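Local coordinates for protein SAM-dependent methyltransferase (Anabaena variabilis ATCC 29413, PDB 3GGD) that probably transfers a methyl group from S-adenosyl-L-methionine to an acceptor not identified here, and is captured with the by-product S-adenosyl-L-homocysteine bound, at residues A[17-22]-A[187-192]; A[32-37]-A[221-226]; A[57-62]-A[121-126]; A[114-119]-A[150-155]. One frame throughout, in Å; residues are numbered along the deposited sequence.

Interaction 1 of 4, residues A[17-22]-A[187-192]; sequences DAWEQY and LLVMEH. With SAH (S-adenosyl-L-homocysteine), chain E.
Tyr22 and Gln21 of helix 15-29 meet His192, while Trp19 points away from 187-192 and lies against S-adenosyl-L-homocysteine. From CB, near the ribose hydroxyl O2', its side chain runs out to an indole that lies with one face against the ligand. CD1 rests 3.4 Å from the adenine carbon C8, CE3 is 3.4 Å from C2' of the ribose, CZ3 passes C3', and CH2, at the far end, meets C5' at 3.7 Å. Only this CH2 end comes near Val189, approaching CG1 obliquely, though Val189 was modelled in two conformations and the touch is less certain. Changing Trp19 to an alanine would probably open a gap beside the ribose and adenine and leave that side of the cofactor without its flat support.

The His192 ring lies with one face against the backbone of Gln21 and Tyr22. Tyr22 CA stands over that face, 3.7 Å from the ring centroid and 16° off the normal, a CH-pi contact. In the His192 plane, ND1 is modelled as donating to Gln21 OE1 at 2.5 Å, a suspiciously short bond that meets the amide oxygen from above its carbonyl plane. Tyr22, with CG anti to the backbone N (chi1 169°), presents its ring edge to the chain at Leu188, CD1 being 3.5 Å from Leu188 O. Lys25, one turn further along, bonds both Leu188 O and His192 NE2. Helix 15-29 is thus wedged between the cofactor and helix 184-190, while Glu20 bonds Ser87 and Ser89, just beyond strand 81-85.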
# COMPACT_ATOMS: atom_id res chain seq x y z
N ASP A 17 -13.82 7.10 -4.12
CA ASP A 17 -15.03 6.39 -4.50
C ASP A 17 -14.78 4.99 -5.07
O ASP A 17 -15.48 4.02 -4.73
CB ASP A 17 -15.80 7.20 -5.54
CG ASP A 17 -16.47 8.46 -4.96
OD1 ASP A 17 -16.47 8.66 -3.72
OD2 ASP A 17 -17.01 9.23 -5.77
N ALA A 18 -13.78 4.88 -5.93
CA ALA A 18 -13.49 3.60 -6.60
C ALA A 18 -13.09 2.54 -5.56
O ALA A 18 -13.60 1.40 -5.57
CB ALA A 18 -12.41 3.79 -7.65
N TRP A 19 -12.20 2.93 -4.65
CA TRP A 19 -11.73 2.03 -3.61
C TRP A 19 -12.80 1.63 -2.61
O TRP A 19 -12.84 0.48 -2.18
CB TRP A 19 -10.49 2.60 -2.90
CG TRP A 19 -9.24 2.37 -3.68
CD1 TRP A 19 -8.60 3.26 -4.51
CD2 TRP A 19 -8.53 1.13 -3.79
NE1 TRP A 19 -7.51 2.64 -5.11
CE2 TRP A 19 -7.44 1.35 -4.67
CE3 TRP A 19 -8.71 -0.13 -3.23
CZ2 TRP A 19 -6.52 0.36 -4.96
CZ3 TRP A 19 -7.80 -1.12 -3.53
CH2 TRP A 19 -6.72 -0.88 -4.40
N GLU A 20 -13.65 2.58 -2.22
CA GLU A 20 -14.77 2.23 -1.36
C GLU A 20 -15.74 1.30 -2.10
O GLU A 20 -16.26 0.35 -1.49
CB GLU A 20 -15.47 3.47 -0.81
CG GLU A 20 -16.82 3.20 -0.07
CD GLU A 20 -16.69 2.22 1.10
OE1 GLU A 20 -15.59 2.10 1.70
OE2 GLU A 20 -17.72 1.61 1.47
N GLN A 21 -15.94 1.50 -3.40
CA GLN A 21 -16.82 0.58 -4.15
C GLN A 21 -16.23 -0.84 -4.14
O GLN A 21 -16.93 -1.84 -3.86
CB GLN A 21 -17.06 1.09 -5.56
CG GLN A 21 -18.24 0.34 -6.23
CD GLN A 21 -18.39 0.63 -7.74
OE1 GLN A 21 -17.41 0.56 -8.52
NE2 GLN A 21 -19.62 0.94 -8.15
N TYR A 22 -14.91 -0.93 -4.35
CA TYR A 22 -14.24 -2.22 -4.32
C TYR A 22 -14.36 -2.91 -2.95
O TYR A 22 -14.72 -4.08 -2.87
CB TYR A 22 -12.76 -2.07 -4.64
CG TYR A 22 -11.98 -3.33 -4.35
CD1 TYR A 22 -12.02 -4.43 -5.25
CD2 TYR A 22 -11.23 -3.46 -3.19
CE1 TYR A 22 -11.32 -5.59 -5.00
CE2 TYR A 22 -10.52 -4.64 -2.93
CZ TYR A 22 -10.56 -5.69 -3.83
OH TYR A 22 -9.86 -6.84 -3.57
N LEU A 187 -8.85 -8.82 -11.91
CA LEU A 187 -10.05 -8.34 -12.57
C LEU A 187 -11.04 -7.79 -11.53
O LEU A 187 -11.73 -6.78 -11.78
CB LEU A 187 -10.65 -9.43 -13.45
CG LEU A 187 -9.87 -9.74 -14.73
CD1 LEU A 187 -10.46 -10.96 -15.49
CD2 LEU A 187 -9.80 -8.48 -15.67
N LEU A 188 -11.10 -8.42 -10.35
CA LEU A 188 -11.98 -7.94 -9.28
C LEU A 188 -11.72 -6.51 -8.85
O LEU A 188 -12.66 -5.82 -8.43
CB LEU A 188 -11.93 -8.86 -8.03
CG LEU A 188 -12.61 -10.23 -8.20
CD1 LEU A 188 -12.41 -11.10 -6.94
CD2 LEU A 188 -14.08 -10.13 -8.57
N VAL A 189 -10.46 -6.06 -8.92
CA VAL A 189 -10.14 -4.67 -8.57
C VAL A 189 -10.42 -3.77 -9.77
O VAL A 189 -11.01 -2.70 -9.64
CB VAL A 189 -8.63 -4.45 -8.14
CG1 VAL A 189 -8.50 -3.22 -7.20
CG2 VAL A 189 -8.04 -5.70 -7.50
N MSE A 190 -9.97 -4.20 -10.94
CA MSE A 190 -10.10 -3.40 -12.18
C MSE A 190 -11.53 -3.12 -12.58
O MSE A 190 -11.84 -2.18 -13.30
CB MSE A 190 -9.38 -4.09 -13.33
CG MSE A 190 -7.85 -4.19 -13.08
SE MSE A 190 -6.99 -5.23 -14.54
CE MSE A 190 -7.79 -4.55 -16.19
N GLU A 191 -12.42 -3.97 -12.11
CA GLU A 191 -13.86 -3.77 -12.28
C GLU A 191 -14.25 -2.36 -11.85
O GLU A 191 -15.20 -1.80 -12.35
CB GLU A 191 -14.55 -4.87 -11.44
CG GLU A 191 -15.92 -5.10 -11.65
CD GLU A 191 -16.26 -5.58 -13.07
OE1 GLU A 191 -15.66 -6.59 -13.53
OE2 GLU A 191 -17.15 -4.96 -13.70
N HIS A 192 -13.50 -1.77 -10.92
CA HIS A 192 -13.83 -0.44 -10.38
C HIS A 192 -13.06 0.71 -11.01
O HIS A 192 -13.13 1.84 -10.53
CB HIS A 192 -13.67 -0.49 -8.85
CG HIS A 192 -14.53 -1.55 -8.23
ND1 HIS A 192 -15.89 -1.38 -8.06
CD2 HIS A 192 -14.27 -2.83 -7.90
CE1 HIS A 192 -16.42 -2.50 -7.61
NE2 HIS A 192 -15.47 -3.41 -7.51
N SAH E . -1.57 -2.10 2.51
CA SAH E . -2.70 -3.05 2.36
CB SAH E . -3.66 -2.70 1.20
CG SAH E . -3.09 -2.56 -0.22
SD SAH E . -4.36 -2.24 -1.46
C SAH E . -2.22 -4.48 2.20
O SAH E . -2.99 -5.44 2.47
OXT SAH E . -1.08 -4.71 1.79
C5' SAH E . -4.29 -0.48 -1.58
C4' SAH E . -5.03 0.23 -0.41
O4' SAH E . -4.90 1.67 -0.55
C3' SAH E . -6.55 -0.01 -0.30
O3' SAH E . -6.94 -0.44 0.99
C2' SAH E . -7.17 1.35 -0.58
O2' SAH E . -8.48 1.58 -0.01
C1' SAH E . -6.09 2.30 -0.09
N9 SAH E . -6.20 3.66 -0.64
C8 SAH E . -6.48 3.96 -1.93
N7 SAH E . -6.48 5.29 -2.11
C5 SAH E . -6.20 5.85 -0.89
C6 SAH E . -6.12 7.21 -0.39
N6 SAH E . -6.34 8.20 -1.29
N1 SAH E . -5.86 7.44 0.91
C2 SAH E . -5.68 6.38 1.77
N3 SAH E . -5.77 5.12 1.36
C4 SAH E . -6.05 4.80 0.08

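Interaction 2 of 4, residues A[32-37]-A[221-226]; sequences PVLWDA and FQSIHK. With SAH (S-adenosyl-L-homocysteine), chain E; EDO (1,2-ethanediol), chain K; EDO (1,2-ethanediol), chain L; EDO (1,2-ethanediol), chain P.
Ile224 holds CG1 between its backbone N and carbonyl carbon (chi1 67°), and from there its two branches straddle the turn made by Val33 to Asp36: CD1 reaches Val33 O at 3.3 Å, while CG2 reaches Asp36 O, also at 3.3 Å. Trp35 takes a similar first torsion (chi1 52°); its CB already points away from segment 221-226, yet CB is the atom that meets the rim of the Phe221 ring, in its plane, 3.9 Å from CE2.

Alongside these van der Waals touches runs a single backbone bond, Ile224 N to Leu34 O at 2.9 Å with an angle of 153° at the hydrogen. Each loop is also shaped by its own turn. Residues 33-36 form a type I beta turn, closed by Asp36 N to Val33 O, and Ser223 OG accepts from His225 N in an ST turn while also bonding Ala233 O. Asp36 turns its carboxylate outward to Thr69 and Asn67.

The Trp35 indole is sandwiched. Val33 CG1 lies over one face, and over the opposite face sits the sulfur of S-adenosyl-L-homocysteine, with SD 3.3 Å from CE2. Arg131 ties the two loops together by bonding Trp35 O, more weakly Gln222 O. This is a cofactor pocket wall of an S-adenosylmethionine-dependent methyltransferase, where loops outside the Rossmann-like sheet close over the sulfur that would carry the transferred methyl group.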
# COMPACT_ATOMS: atom_id res chain seq x y z
N PRO A 32 -12.24 -12.68 -3.00
CA PRO A 32 -10.80 -12.70 -2.78
C PRO A 32 -10.15 -11.36 -3.02
O PRO A 32 -10.63 -10.57 -3.83
CB PRO A 32 -10.29 -13.72 -3.79
CG PRO A 32 -11.45 -14.42 -4.30
CD PRO A 32 -12.64 -13.53 -4.13
N VAL A 33 -9.04 -11.13 -2.30
CA VAL A 33 -8.33 -9.85 -2.33
C VAL A 33 -6.92 -10.16 -2.81
O VAL A 33 -6.12 -10.78 -2.12
CB VAL A 33 -8.36 -9.17 -0.94
CG1 VAL A 33 -7.53 -7.89 -0.93
CG2 VAL A 33 -9.83 -8.92 -0.50
N LEU A 34 -6.64 -9.72 -4.02
CA LEU A 34 -5.44 -10.09 -4.75
C LEU A 34 -4.14 -9.99 -3.95
O LEU A 34 -3.29 -10.88 -4.03
CB LEU A 34 -5.31 -9.18 -6.00
CG LEU A 34 -4.04 -9.28 -6.85
CD1 LEU A 34 -4.03 -10.63 -7.56
CD2 LEU A 34 -3.96 -8.09 -7.85
N TRP A 35 -3.96 -8.89 -3.23
CA TRP A 35 -2.70 -8.63 -2.51
C TRP A 35 -2.67 -9.17 -1.07
O TRP A 35 -1.64 -9.03 -0.39
CB TRP A 35 -2.44 -7.13 -2.45
CG TRP A 35 -3.64 -6.42 -1.92
CD1 TRP A 35 -3.98 -6.24 -0.60
CD2 TRP A 35 -4.68 -5.84 -2.69
NE1 TRP A 35 -5.19 -5.56 -0.52
CE2 TRP A 35 -5.64 -5.31 -1.79
CE3 TRP A 35 -4.91 -5.72 -4.06
CZ2 TRP A 35 -6.80 -4.67 -2.23
CZ3 TRP A 35 -6.05 -5.08 -4.50
CH2 TRP A 35 -6.98 -4.57 -3.58
N ASP A 36 -3.74 -9.81 -0.63
CA ASP A 36 -3.89 -10.13 0.79
C ASP A 36 -3.21 -11.47 1.13
O ASP A 36 -3.85 -12.45 1.53
CB ASP A 36 -5.38 -10.10 1.15
CG ASP A 36 -5.65 -10.08 2.65
OD1 ASP A 36 -4.75 -9.67 3.44
OD2 ASP A 36 -6.78 -10.44 3.04
N ALA A 37 -1.90 -11.51 0.92
CA ALA A 37 -1.08 -12.68 1.21
C ALA A 37 -0.94 -12.89 2.73
O ALA A 37 -0.97 -11.95 3.49
CB ALA A 37 0.35 -12.49 0.59
N PHE A 221 6.71 -9.12 -5.13
CA PHE A 221 5.52 -8.79 -4.36
C PHE A 221 4.64 -10.02 -4.37
O PHE A 221 4.46 -10.65 -5.41
CB PHE A 221 4.75 -7.62 -4.95
CG PHE A 221 3.59 -7.19 -4.12
CD1 PHE A 221 3.79 -6.38 -3.01
CD2 PHE A 221 2.30 -7.63 -4.41
CE1 PHE A 221 2.71 -6.01 -2.21
CE2 PHE A 221 1.22 -7.24 -3.64
CZ PHE A 221 1.42 -6.44 -2.53
N GLN A 222 4.11 -10.40 -3.22
CA GLN A 222 3.32 -11.63 -3.14
C GLN A 222 1.82 -11.43 -3.24
O GLN A 222 1.23 -10.69 -2.45
CB GLN A 222 3.65 -12.34 -1.85
CG GLN A 222 5.11 -12.66 -1.71
CD GLN A 222 5.54 -13.91 -2.44
OE1 GLN A 222 4.78 -14.89 -2.58
NE2 GLN A 222 6.80 -13.89 -2.89
N SER A 223 1.21 -12.10 -4.22
CA SER A 223 -0.23 -12.07 -4.41
C SER A 223 -0.81 -13.43 -3.99
O SER A 223 -0.06 -14.35 -3.69
CB SER A 223 -0.60 -11.80 -5.88
OG SER A 223 -0.65 -12.97 -6.67
N ILE A 224 -2.13 -13.55 -3.99
CA ILE A 224 -2.80 -14.81 -3.64
C ILE A 224 -3.25 -15.55 -4.91
O ILE A 224 -3.87 -16.61 -4.84
CB ILE A 224 -4.03 -14.58 -2.71
CG1 ILE A 224 -5.15 -13.82 -3.46
CG2 ILE A 224 -3.61 -13.87 -1.46
CD1 ILE A 224 -6.53 -13.98 -2.89
N HIS A 225 -2.99 -14.98 -6.08
CA HIS A 225 -3.36 -15.67 -7.30
C HIS A 225 -2.44 -16.84 -7.59
O HIS A 225 -1.22 -16.66 -7.76
CB HIS A 225 -3.31 -14.75 -8.51
CG HIS A 225 -3.72 -15.44 -9.77
ND1 HIS A 225 -5.03 -15.75 -10.06
CD2 HIS A 225 -2.98 -15.94 -10.79
CE1 HIS A 225 -5.08 -16.39 -11.21
NE2 HIS A 225 -3.85 -16.52 -11.67
N LYS A 226 -3.03 -18.03 -7.71
CA LYS A 226 -2.28 -19.24 -8.01
C LYS A 226 -2.25 -19.51 -9.51
O LYS A 226 -3.28 -19.57 -10.15
CB LYS A 226 -2.93 -20.47 -7.35
CG LYS A 226 -2.74 -20.54 -5.87
CD LYS A 226 -3.07 -21.96 -5.33
CE LYS A 226 -3.01 -22.02 -3.76
NZ LYS A 226 -4.01 -21.10 -3.02
N SAH E . -1.57 -2.10 2.51
CA SAH E . -2.70 -3.05 2.36
CB SAH E . -3.66 -2.70 1.20
CG SAH E . -3.09 -2.56 -0.22
SD SAH E . -4.36 -2.24 -1.46
C SAH E . -2.22 -4.48 2.20
O SAH E . -2.99 -5.44 2.47
OXT SAH E . -1.08 -4.71 1.79
C5' SAH E . -4.29 -0.48 -1.58
C4' SAH E . -5.03 0.23 -0.41
O4' SAH E . -4.90 1.67 -0.55
C3' SAH E . -6.55 -0.01 -0.30
O3' SAH E . -6.94 -0.44 0.99
C2' SAH E . -7.17 1.35 -0.58
O2' SAH E . -8.48 1.58 -0.01
C1' SAH E . -6.09 2.30 -0.09
N9 SAH E . -6.20 3.66 -0.64
C8 SAH E . -6.48 3.96 -1.93
N7 SAH E . -6.48 5.29 -2.11
C5 SAH E . -6.20 5.85 -0.89
C6 SAH E . -6.12 7.21 -0.39
N6 SAH E . -6.34 8.20 -1.29
N1 SAH E . -5.86 7.44 0.91
C2 SAH E . -5.68 6.38 1.77
N3 SAH E . -5.77 5.12 1.36
C4 SAH E . -6.05 4.80 0.08
C1 EDO K . -4.25 -14.04 4.36
O1 EDO K . -3.64 -14.73 5.44
C2 EDO K . -4.96 -12.88 5.03
O2 EDO K . -6.37 -12.96 4.81
C1 EDO L . 5.74 -8.80 -0.40
O1 EDO L . 4.52 -9.54 -0.28
C2 EDO L . 6.16 -8.12 0.93
O2 EDO L . 5.09 -7.37 1.59
C1 EDO P . -4.12 -17.48 -14.87
O1 EDO P . -3.51 -18.48 -14.02
C2 EDO P . -3.26 -16.22 -14.93
O2 EDO P . -3.82 -15.12 -15.70

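Interaction 3 of 4, residues A[57-62]-A[121-126]; sequences ELPLID and SEIGDA. With EDO (1,2-ethanediol), chain N.
Pro59 and Ile61 pack against Ile123 and Ala126 where the Rossmann-like sheet brings strand 60-63 alongside strand 127-131, the parallel neighbour that follows helix 113-123. Ile123 and Ile61 slant across each other with their ends in contact, CD1 to CD1 at 4.2 Å. Ile123 also lies aslant the proline, its CD1 4.0 Å from Pro59 CG. Ile123 gets there because CG1 stands between its backbone N and carbonyl carbon (chi1 71°), which places CD1 against Pro59 and Ile61. Ala126 packs next to it, its CB 3.6 Å from Ile61 CD1. Leu58 lays its side chain against the carbonyl oxygen of Asp125, and Pro59 CD comes to 3.5 Å of that same atom.

Gly124, with positive phi, lets the chain leave the helix and turn into the strand. Beyond it, the Asp125 side chain ends in a carboxylate that leads off from 57-62, with OD1 bonded to His120 NE2 and OD2 to Gln156 N; a bound 1,2-ethanediol gives one hydroxyl to each oxygen, O1 lying 2.7 Å from OD2. Putting an alanine in place of Asp125 is likely to leave His120 NE2 and Gln156 N without this shared acceptor, and so to slacken the link between the two helix ends.

Pro59 and Ile61 pair through the backbone with Asn127 and Tyr129. Just ahead of that ladder, Ala126 CA lies 3.4 Å from Pro59 O, a bent CA-H...O contact of 121° at the hydrogen.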
# COMPACT_ATOMS: atom_id res chain seq x y z
N GLU A 57 9.63 4.36 19.81
CA GLU A 57 8.93 5.38 20.62
C GLU A 57 7.96 6.27 19.80
O GLU A 57 7.14 6.99 20.39
CB GLU A 57 9.94 6.27 21.38
N LEU A 58 8.01 6.26 18.48
CA LEU A 58 7.04 7.02 17.74
C LEU A 58 5.88 6.11 17.39
O LEU A 58 6.05 4.88 17.25
CB LEU A 58 7.62 7.60 16.44
CG LEU A 58 8.85 8.51 16.49
CD1 LEU A 58 9.20 8.92 15.05
CD2 LEU A 58 8.63 9.77 17.35
N PRO A 59 4.70 6.70 17.19
CA PRO A 59 3.60 5.88 16.72
C PRO A 59 3.92 5.36 15.32
O PRO A 59 4.65 6.02 14.58
CB PRO A 59 2.40 6.87 16.64
CG PRO A 59 2.99 8.23 16.68
CD PRO A 59 4.34 8.13 17.32
N LEU A 60 3.40 4.18 15.01
CA LEU A 60 3.55 3.58 13.70
C LEU A 60 2.24 3.65 12.95
O LEU A 60 1.22 3.14 13.44
CB LEU A 60 3.96 2.10 13.79
CG LEU A 60 4.13 1.38 12.42
CD1 LEU A 60 5.18 2.03 11.49
CD2 LEU A 60 4.49 -0.08 12.66
N ILE A 61 2.28 4.25 11.75
CA ILE A 61 1.13 4.26 10.89
C ILE A 61 1.27 3.22 9.79
O ILE A 61 2.31 3.15 9.14
CB ILE A 61 0.94 5.65 10.21
CG1 ILE A 61 0.50 6.72 11.26
CG2 ILE A 61 -0.07 5.55 9.02
CD1 ILE A 61 0.54 8.20 10.73
N ASP A 62 0.24 2.36 9.66
CA ASP A 62 0.05 1.45 8.49
C ASP A 62 -0.80 2.27 7.55
O ASP A 62 -2.01 2.42 7.74
CB ASP A 62 -0.66 0.14 8.85
CG ASP A 62 -0.70 -0.86 7.69
OD1 ASP A 62 -0.39 -0.47 6.53
OD2 ASP A 62 -1.05 -2.03 7.94
N SER A 121 -1.14 16.83 13.94
CA SER A 121 -1.32 17.80 15.03
C SER A 121 -1.68 17.05 16.33
O SER A 121 -1.39 17.54 17.42
CB SER A 121 -2.37 18.85 14.73
OG SER A 121 -3.68 18.30 14.74
N GLU A 122 -2.31 15.88 16.20
CA GLU A 122 -2.67 15.06 17.36
C GLU A 122 -1.57 14.16 17.86
O GLU A 122 -1.40 14.04 19.04
CB GLU A 122 -3.87 14.18 16.99
CG GLU A 122 -5.14 14.99 16.69
CD GLU A 122 -6.26 14.13 16.11
OE1 GLU A 122 -6.30 12.92 16.43
OE2 GLU A 122 -7.11 14.67 15.37
N ILE A 123 -0.80 13.52 16.99
CA ILE A 123 0.12 12.47 17.43
C ILE A 123 1.62 12.78 17.28
O ILE A 123 2.46 12.04 17.79
CB ILE A 123 -0.25 11.11 16.77
CG1 ILE A 123 0.07 11.10 15.28
CG2 ILE A 123 -1.76 10.78 17.02
CD1 ILE A 123 -0.03 9.72 14.58
N GLY A 124 1.95 13.88 16.58
CA GLY A 124 3.33 14.17 16.27
C GLY A 124 3.86 13.32 15.14
O GLY A 124 3.10 12.64 14.42
N ASP A 125 5.17 13.33 15.00
CA ASP A 125 5.86 12.63 13.93
C ASP A 125 5.59 11.13 14.10
O ASP A 125 5.66 10.61 15.20
CB ASP A 125 7.37 12.83 13.99
CG ASP A 125 7.84 14.25 13.67
OD1 ASP A 125 7.02 15.12 13.30
OD2 ASP A 125 9.06 14.44 13.77
N ALA A 126 5.33 10.44 12.99
CA ALA A 126 5.02 9.01 13.00
C ALA A 126 5.95 8.28 12.03
O ALA A 126 6.37 8.85 11.02
CB ALA A 126 3.57 8.76 12.58
C1 EDO N . 9.23 17.56 14.76
O1 EDO N . 10.17 16.52 15.03
C2 EDO N . 9.40 18.07 13.33
O2 EDO N . 8.58 17.29 12.40

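Interaction 4 of 4, residues A[114-119]-A[150-155]; sequences EQAAQI and RILLGK. With EDO (1,2-ethanediol), chain N.
Ile151 and Leu152 of helix 142-153 meet Ala116, Ala117 and Ile119 of helix 113-123, an interface made wholly of apolar side chains and backbone. Walking along 150-155, Arg150 comes first and turns off the other way, to a salt bridge with Asp210, one of the residues at the cobalt site.

Ile151 follows, and its CG2, anti to the backbone N, is the branch that does the touching. It nestles against the opposite backbone, 3.6 Å from both Ala116 O and Ala117 N, and lies 4.1 Å from Ala116 CB. Ala116, with only a methyl directed at this helix, lets CG2 come close to its peptide with Ala117.

Leu152 is next. Its CB is not directed at the other helix, but the end of the side chain comes nearer: CG is 3.9 Å from Ala116 CB, and the chain slants across Ile119, CD2 lying 3.6 Å from Ile119 CG2. Leu152 further packs on Ile61 and Phe63 of strand 60-63, filling the wedge between helix and sheet.

Past Leu153, which leans on Ile128, Gly154 takes a positive phi and ends the helix; then Lys155 N donates to O2 of a bound 1,2-ethanediol at 3.0 Å. Neighbouring helices that flank one face of the parallel part of the sheet, each linking two strands in a beta-alpha-beta crossover, are what the Rossmann-like fold of these methyltransferases is built from.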
# COMPACT_ATOMS: atom_id res chain seq x y z
N GLU A 114 -4.78 18.09 4.17
CA GLU A 114 -5.30 18.65 5.42
C GLU A 114 -5.66 17.55 6.45
O GLU A 114 -5.56 17.77 7.66
CB GLU A 114 -6.52 19.50 5.12
CG GLU A 114 -7.20 20.02 6.38
N GLN A 115 -6.08 16.38 5.99
CA GLN A 115 -6.40 15.30 6.91
C GLN A 115 -5.12 14.79 7.59
O GLN A 115 -5.09 14.54 8.79
CB GLN A 115 -7.15 14.19 6.17
CG GLN A 115 -8.51 14.69 5.65
CD GLN A 115 -9.36 13.63 4.99
OE1 GLN A 115 -9.10 12.43 5.14
NE2 GLN A 115 -10.38 14.07 4.26
N ALA A 116 -4.04 14.67 6.82
CA ALA A 116 -2.75 14.34 7.40
C ALA A 116 -2.29 15.40 8.41
O ALA A 116 -1.73 15.06 9.46
CB ALA A 116 -1.69 14.08 6.26
N ALA A 117 -2.49 16.68 8.09
CA ALA A 117 -2.15 17.75 8.99
C ALA A 117 -2.90 17.57 10.33
O ALA A 117 -2.33 17.78 11.39
CB ALA A 117 -2.46 19.18 8.34
N GLN A 118 -4.17 17.18 10.26
CA GLN A 118 -4.98 17.00 11.47
C GLN A 118 -4.38 15.87 12.33
O GLN A 118 -4.10 16.07 13.51
CB GLN A 118 -6.44 16.70 11.11
CG GLN A 118 -7.36 16.45 12.30
CD GLN A 118 -7.40 17.60 13.28
OE1 GLN A 118 -7.63 18.74 12.89
NE2 GLN A 118 -7.19 17.30 14.57
N ILE A 119 -4.13 14.74 11.71
CA ILE A 119 -3.54 13.60 12.40
C ILE A 119 -2.19 13.98 13.06
O ILE A 119 -1.96 13.73 14.24
CB ILE A 119 -3.30 12.44 11.40
CG1 ILE A 119 -4.60 11.72 11.07
CG2 ILE A 119 -2.36 11.40 12.02
CD1 ILE A 119 -4.97 10.67 12.12
N ARG A 150 4.72 13.36 3.78
CA ARG A 150 5.71 14.29 4.27
C ARG A 150 5.20 14.90 5.59
O ARG A 150 5.95 15.04 6.55
CB ARG A 150 5.95 15.40 3.21
CG ARG A 150 6.86 16.53 3.69
CD ARG A 150 7.11 17.65 2.68
NE ARG A 150 7.92 17.09 1.62
CZ ARG A 150 7.48 16.61 0.46
NH1 ARG A 150 6.19 16.70 0.09
NH2 ARG A 150 8.36 16.03 -0.35
N ILE A 151 3.92 15.27 5.62
CA ILE A 151 3.30 15.84 6.79
C ILE A 151 3.30 14.82 7.96
O ILE A 151 3.71 15.15 9.08
CB ILE A 151 1.86 16.27 6.48
CG1 ILE A 151 1.85 17.49 5.52
CG2 ILE A 151 1.11 16.61 7.79
CD1 ILE A 151 0.46 17.78 4.88
N LEU A 152 2.91 13.57 7.69
CA LEU A 152 2.86 12.59 8.78
C LEU A 152 4.24 12.24 9.40
O LEU A 152 4.37 12.00 10.64
CB LEU A 152 2.19 11.30 8.28
CG LEU A 152 0.71 11.42 7.90
CD1 LEU A 152 0.20 10.16 7.15
CD2 LEU A 152 -0.19 11.76 9.15
N LEU A 153 5.26 12.17 8.53
CA LEU A 153 6.61 11.79 8.93
C LEU A 153 7.35 12.87 9.72
O LEU A 153 8.14 12.57 10.64
CB LEU A 153 7.43 11.46 7.69
CG LEU A 153 7.04 10.14 6.99
CD1 LEU A 153 7.53 10.11 5.52
CD2 LEU A 153 7.52 8.90 7.80
N GLY A 154 7.14 14.13 9.32
CA GLY A 154 7.91 15.24 9.91
C GLY A 154 9.41 14.95 9.81
O GLY A 154 9.87 14.31 8.87
N LYS A 155 10.19 15.39 10.79
CA LYS A 155 11.63 15.17 10.78
C LYS A 155 12.04 13.81 11.28
O LYS A 155 12.98 13.23 10.74
CB LYS A 155 12.34 16.23 11.64
CG LYS A 155 13.88 16.17 11.61
CD LYS A 155 14.43 16.54 10.23
CE LYS A 155 15.98 16.67 10.23
NZ LYS A 155 16.60 15.46 10.78
C1 EDO N . 9.23 17.56 14.76
O1 EDO N . 10.17 16.52 15.03
C2 EDO N . 9.40 18.07 13.33
O2 EDO N . 8.58 17.29 12.40

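How the interactions relate
Interactions 1 and 2 belong to the cofactor end and interactions 3 and 4 to the scaffold. The first two join through Trp19 and Tyr22, which pack on Trp35. Aromatic rings meet S-adenosyl-L-homocysteine there, and each contact has one hydrogen bond across it, between side chains in interaction 1 (doubtfully short) and between backbones in interaction 2. Both are partly buried; of their touching residues only Gln21 is exposed. Interactions 3 and 4 share helix 113-123, lie about 9 Å apart between centres, and are aliphatic, with no hydrogen bond across either pair of segments. They interlock through the backbone, Ala126 N probably bonding Leu152 O. Interaction 4 is the more buried; interactions 2 and 3 sit on opposite sides of the chain's centre.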